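Local coordinates for protein kinectin 1 (Kinesin receptor) (Legionella pneumophila, PDB 4MU6) that is a Legionella effector (LegC3) of unsettled molecular function, represented here by its elongated, largely helical N-terminal coiled-coil domain, with the full-length protein probably membrane-associated, at residues D34-K39 / K287-Y292; K19-L22 / E26-F29. All blocks are in the same frame, centred on the assembly; numbering follows the deposited sequence.

Contact 1: D34-K39 / K287-Y292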
loop_
_atom_site.group_PDB
_atom_site.type_symbol
_atom_site.label_atom_id
_atom_site.label_comp_id
_atom_site.label_asym_id
_atom_site.label_seq_id
_atom_site.Cartn_x
_atom_site.Cartn_y
_atom_site.Cartn_z
ATOM N N ASP A 34 49.244 18.712 7.535
ATOM C CA ASP A 34 48.551 17.803 8.451
ATOM C C ASP A 34 47.645 16.834 7.698
ATOM O O ASP A 34 47.549 15.652 8.043
ATOM C CB ASP A 34 47.765 18.580 9.520
ATOM C CG ASP A 34 48.649 19.047 10.669
ATOM O OD1 ASP A 34 49.656 18.362 10.961
ATOM O OD2 ASP A 34 48.359 20.101 11.270
ATOM N N LEU A 35 46.995 17.325 6.651
ATOM C CA LEU A 35 46.133 16.451 5.875
ATOM C C LEU A 35 46.954 15.328 5.238
ATOM O O LEU A 35 46.534 14.176 5.262
ATOM C CB LEU A 35 45.312 17.234 4.841
ATOM C CG LEU A 35 44.228 18.158 5.416
ATOM C CD1 LEU A 35 43.637 19.007 4.324
ATOM C CD2 LEU A 35 43.110 17.366 6.109
ATOM N N ILE A 36 48.130 15.650 4.698
ATOM C CA ILE A 36 49.001 14.619 4.133
ATOM C C ILE A 36 49.441 13.615 5.197
ATOM O O ILE A 36 49.344 12.408 5.008
ATOM C CB ILE A 36 50.251 15.223 3.503
ATOM C CG1 ILE A 36 49.850 16.157 2.370
ATOM C CG2 ILE A 36 51.151 14.116 2.981
ATOM C CD1 ILE A 36 50.968 17.062 1.906
ATOM N N LEU A 37 49.931 14.136 6.314
ATOM C CA LEU A 37 50.357 13.323 7.439
ATOM C C LEU A 37 49.268 12.399 7.990
ATOM O O LEU A 37 49.563 11.326 8.514
ATOM C CB LEU A 37 50.873 14.226 8.557
ATOM C CG LEU A 37 52.242 14.820 8.270
ATOM C CD1 LEU A 37 52.663 15.729 9.403
ATOM C CD2 LEU A 37 53.239 13.690 8.081
ATOM N N SER A 38 48.013 12.807 7.866
ATOM C CA SER A 38 46.917 12.087 8.501
ATOM C C SER A 38 46.688 10.672 7.965
ATOM O O SER A 38 46.170 9.833 8.688
ATOM C CB SER A 38 45.611 12.888 8.411
ATOM O OG SER A 38 45.023 12.810 7.117
ATOM N N LYS A 39 47.069 10.418 6.710
ATOM C CA LYS A 39 46.710 9.171 6.024
ATOM C C LYS A 39 45.259 8.736 6.298
ATOM O O LYS A 39 44.982 7.567 6.554
ATOM C CB LYS A 39 47.687 8.051 6.391
ATOM C CG LYS A 39 49.137 8.422 6.126
ATOM C CD LYS A 39 50.019 7.197 6.071
ATOM C CE LYS A 39 49.583 6.292 4.950
ATOM N NZ LYS A 39 50.276 5.014 5.088
ATOM N N LYS A 287 55.994 18.576 -0.885
ATOM C CA LYS A 287 56.461 17.482 -1.720
ATOM C C LYS A 287 57.353 16.538 -0.920
ATOM O O LYS A 287 57.298 15.320 -1.089
ATOM C CB LYS A 287 57.199 18.031 -2.936
ATOM C CG LYS A 287 56.263 18.576 -4.023
ATOM C CD LYS A 287 57.027 19.511 -4.981
ATOM C CE LYS A 287 56.635 19.298 -6.445
ATOM N NZ LYS A 287 55.168 19.334 -6.686
ATOM N N SER A 288 58.157 17.104 -0.032
ATOM C CA SER A 288 58.950 16.292 0.881
ATOM C C SER A 288 58.065 15.373 1.742
ATOM O O SER A 288 58.360 14.196 1.895
ATOM C CB SER A 288 59.830 17.181 1.757
ATOM O OG SER A 288 60.459 16.426 2.778
ATOM N N VAL A 289 56.977 15.905 2.289
ATOM C CA VAL A 289 56.085 15.090 3.106
ATOM C C VAL A 289 55.366 14.050 2.243
ATOM O O VAL A 289 55.212 12.882 2.635
ATOM C CB VAL A 289 55.043 15.938 3.889
ATOM C CG1 VAL A 289 54.220 15.028 4.780
ATOM C CG2 VAL A 289 55.737 16.959 4.732
ATOM N N ILE A 290 54.958 14.474 1.053
ATOM C CA ILE A 290 54.283 13.584 0.122
ATOM C C ILE A 290 55.146 12.387 -0.276
ATOM O O ILE A 290 54.696 11.234 -0.230
ATOM C CB ILE A 290 53.785 14.370 -1.105
ATOM C CG1 ILE A 290 52.570 15.219 -0.701
ATOM C CG2 ILE A 290 53.418 13.438 -2.245
ATOM C CD1 ILE A 290 52.186 16.282 -1.713
ATOM N N LYS A 291 56.400 12.647 -0.631
ATOM C CA LYS A 291 57.278 11.569 -1.053
ATOM C C LYS A 291 57.574 10.651 0.132
ATOM O O LYS A 291 57.821 9.458 -0.050
ATOM C CB LYS A 291 58.568 12.112 -1.693
ATOM C CG LYS A 291 59.679 12.425 -0.729
ATOM C CD LYS A 291 60.852 13.089 -1.477
ATOM C CE LYS A 291 60.406 14.419 -2.080
ATOM N NZ LYS A 291 61.433 14.941 -3.040
ATOM N N TYR A 292 57.521 11.204 1.341
ATOM C CA TYR A 292 57.748 10.400 2.541
ATOM C C TYR A 292 56.640 9.356 2.715
ATOM O O TYR A 292 56.919 8.179 3.003
ATOM C CB TYR A 292 57.901 11.308 3.757
ATOM C CG TYR A 292 57.743 10.648 5.110
ATOM C CD1 TYR A 292 58.723 9.809 5.622
ATOM C CD2 TYR A 292 56.621 10.900 5.897
ATOM C CE1 TYR A 292 58.581 9.218 6.884
ATOM C CE2 TYR A 292 56.471 10.318 7.151
ATOM C CZ TYR A 292 57.451 9.477 7.644
ATOM O OH TYR A 292 57.292 8.898 8.899
#

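Contact 2: K19-L22 / E26-F29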
loop_
_atom_site.group_PDB
_atom_site.type_symbol
_atom_site.label_atom_id
_atom_site.label_comp_id
_atom_site.label_asym_id
_atom_site.label_seq_id
_atom_site.Cartn_x
_atom_site.Cartn_y
_atom_site.Cartn_z
ATOM N N LYS A 19 38.450 17.748 -6.318
ATOM C CA LYS A 19 38.758 18.852 -7.217
ATOM C C LYS A 19 38.113 20.156 -6.744
ATOM O O LYS A 19 38.746 21.217 -6.768
ATOM C CB LYS A 19 38.327 18.517 -8.647
ATOM C CG LYS A 19 39.232 17.517 -9.365
ATOM C CD LYS A 19 38.762 17.311 -10.790
ATOM C CE LYS A 19 39.720 16.444 -11.572
ATOM N NZ LYS A 19 39.702 16.814 -13.020
ATOM N N GLN A 20 36.860 20.071 -6.297
ATOM C CA GLN A 20 36.147 21.252 -5.823
ATOM C C GLN A 20 36.851 21.858 -4.609
ATOM O O GLN A 20 36.981 23.079 -4.489
ATOM C CB GLN A 20 34.687 20.913 -5.505
ATOM C CG GLN A 20 33.912 22.064 -4.900
ATOM C CD GLN A 20 33.930 23.290 -5.784
ATOM O OE1 GLN A 20 33.934 23.187 -7.013
ATOM N NE2 GLN A 20 33.955 24.465 -5.165
ATOM N N PHE A 21 37.324 20.989 -3.722
ATOM C CA PHE A 21 38.060 21.412 -2.542
ATOM C C PHE A 21 39.379 22.081 -2.938
ATOM O O PHE A 21 39.728 23.137 -2.413
ATOM C CB PHE A 21 38.318 20.189 -1.668
ATOM C CG PHE A 21 39.105 20.472 -0.412
ATOM C CD1 PHE A 21 40.494 20.404 -0.414
ATOM C CD2 PHE A 21 38.457 20.758 0.774
ATOM C CE1 PHE A 21 41.219 20.635 0.741
ATOM C CE2 PHE A 21 39.176 20.992 1.931
ATOM C CZ PHE A 21 40.555 20.937 1.913
ATOM N N LEU A 22 40.104 21.463 -3.869
ATOM C CA LEU A 22 41.388 21.998 -4.307
ATOM C C LEU A 22 41.243 23.213 -5.234
ATOM O O LEU A 22 42.239 23.800 -5.648
ATOM C CB LEU A 22 42.255 20.898 -4.942
ATOM C CG LEU A 22 42.747 19.835 -3.949
ATOM C CD1 LEU A 22 43.390 18.626 -4.633
ATOM C CD2 LEU A 22 43.703 20.446 -2.929
ATOM N N GLU A 26 43.598 29.281 -1.583
ATOM C CA GLU A 26 44.032 29.924 -0.348
ATOM C C GLU A 26 44.431 28.917 0.731
ATOM O O GLU A 26 44.624 29.285 1.891
ATOM C CB GLU A 26 42.914 30.829 0.183
ATOM C CG GLU A 26 42.281 31.717 -0.878
ATOM C CD GLU A 26 40.823 32.065 -0.584
ATOM O OE1 GLU A 26 40.213 31.436 0.319
ATOM O OE2 GLU A 26 40.287 32.965 -1.274
ATOM N N LEU A 27 44.543 27.649 0.356
ATOM C CA LEU A 27 44.945 26.616 1.308
ATOM C C LEU A 27 46.350 26.918 1.846
ATOM O O LEU A 27 47.158 27.545 1.163
ATOM C CB LEU A 27 44.876 25.241 0.649
ATOM C CG LEU A 27 43.469 24.887 0.153
ATOM C CD1 LEU A 27 43.488 23.650 -0.771
ATOM C CD2 LEU A 27 42.527 24.666 1.344
ATOM N N SER A 28 46.625 26.508 3.081
ATOM C CA SER A 28 47.868 26.896 3.749
ATOM C C SER A 28 48.848 25.726 3.874
ATOM O O SER A 28 48.438 24.563 3.866
ATOM C CB SER A 28 47.562 27.433 5.146
ATOM O OG SER A 28 47.057 26.395 5.968
ATOM N N PHE A 29 50.135 26.036 4.012
ATOM C CA PHE A 29 51.128 24.995 4.230
ATOM C C PHE A 29 50.783 24.042 5.388
ATOM O O PHE A 29 50.743 22.818 5.204
ATOM C CB PHE A 29 52.537 25.559 4.460
ATOM C CG PHE A 29 53.509 24.505 4.881
ATOM C CD1 PHE A 29 54.038 23.642 3.941
ATOM C CD2 PHE A 29 53.810 24.311 6.221
ATOM C CE1 PHE A 29 54.877 22.619 4.321
ATOM C CE2 PHE A 29 54.654 23.285 6.612
ATOM C CZ PHE A 29 55.193 22.440 5.660
#

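Contact 1: D34-K39 / K287-Y292
Ile36 and Leu37 of helix 29-38 meet Val289 and Ile290 of helix 280-294 in a parallel helix-helix packing at one end of the elongated N-terminal domain of LegC3. The two short helical segments run in nearly the same direction, 6° apart, with their axes 9.7 Å from each other at closest approach, and the contact between them is wholly apolar. Ile36 makes the largest share of it and can be followed outward. The bond from its CA to its CB points at the other helix, and CB lies 4.2 Å from CG1 of Val289. One branch, CG2, comes closer to the same methyl, at 3.7 Å, and also grazes CG1 of Ile290. The other branch runs through CG1 to CD1; with chi1 at -61°, CG1 stands beside the backbone N, opposite the carbonyl carbon, and the extended chain carries CD1 to 3.6 Å from Ile290 CG1. The Ile290 side chain crosses that of Ile36 at about a right angle, and CD1 of Ile36 touches both CG1 and CD1 of Ile290. Ile36 and Ile290 are buried, and Leu267 of helix 227-273 touches both side chains, which makes the site a junction of three helices. The carbonyl of Ile36 also accepts a hydrogen bond from the hydroxyl of Tyr260 on that third helix. Toward the more open side, Leu37 adds its isobutyl end. Helix 29-38 finishes just beyond, where Lys39 adopts a positive phi and Ser38 OG bonds back to Leu35 O at 2.8 Å. Across the interface, CG1 of Val289, already touched by CG2 of Ile36, is also reached by Leu37 CD2 at 3.7 Å, the Leu37 and Val289 side chains crossing at about a right angle.

Contact 2: K19-L22 / E26-F29
A short interhelical connection, the loop that leads from helix 10-22 to helix 29-38, folds back so that Leu27 rests on the last turn of the helix it has just left. Leu27 directs the bond to its CB toward residues 19-22, and a single methyl, CD1, makes both contacts. It lies 3.9 Å from CD2 of Leu22 and 4.1 Å from CE1 of Phe21, bridging an aliphatic and an aromatic side chain that are adjacent in sequence. The Leu22 and Leu27 side chains cross at about a right angle, whereas the Phe21 ring receives the methyl obliquely. Phe21 reaches the contact through CE1 of its ring: a chi1 of 179° places CG opposite the backbone N and swings the ring toward the loop, although the bond to its CB does not aim there. Leu22 likewise starts out facing away and brings only its CD2 branch round to Leu27. The backbones stay well apart, the closest CA atoms, those of Leu22 and Leu27, being 8.1 Å from each other. One residue further on, Ser28 is the N-cap of helix 29-38, its OG accepting a hydrogen bond from the backbone N of Gly31. Tyr270 of helix 227-273 touches both leucines, while Phe29 turns to helix 280-294 and meets Ala285 and Leu286.

From the N terminus, helix 10-22 comes first, and contact 2 closes the short loop that follows it, with three residues between its segments. The chain then enters helix 29-38, whose final turns supply the first half of contact 1. Its partner arrives only after the long helical excursion of residues 43 to 273, so contact 1 closes a very wide loop, 247 residues long. The two contacts are in series, neither nested nor crossed, and their centres are 15 Å apart at the same end of the molecule. Helix 227-273 runs beside both: contact 2 joins helix 10-22 to the following loop, and contact 1 joins helix 29-38 to helix 280-294.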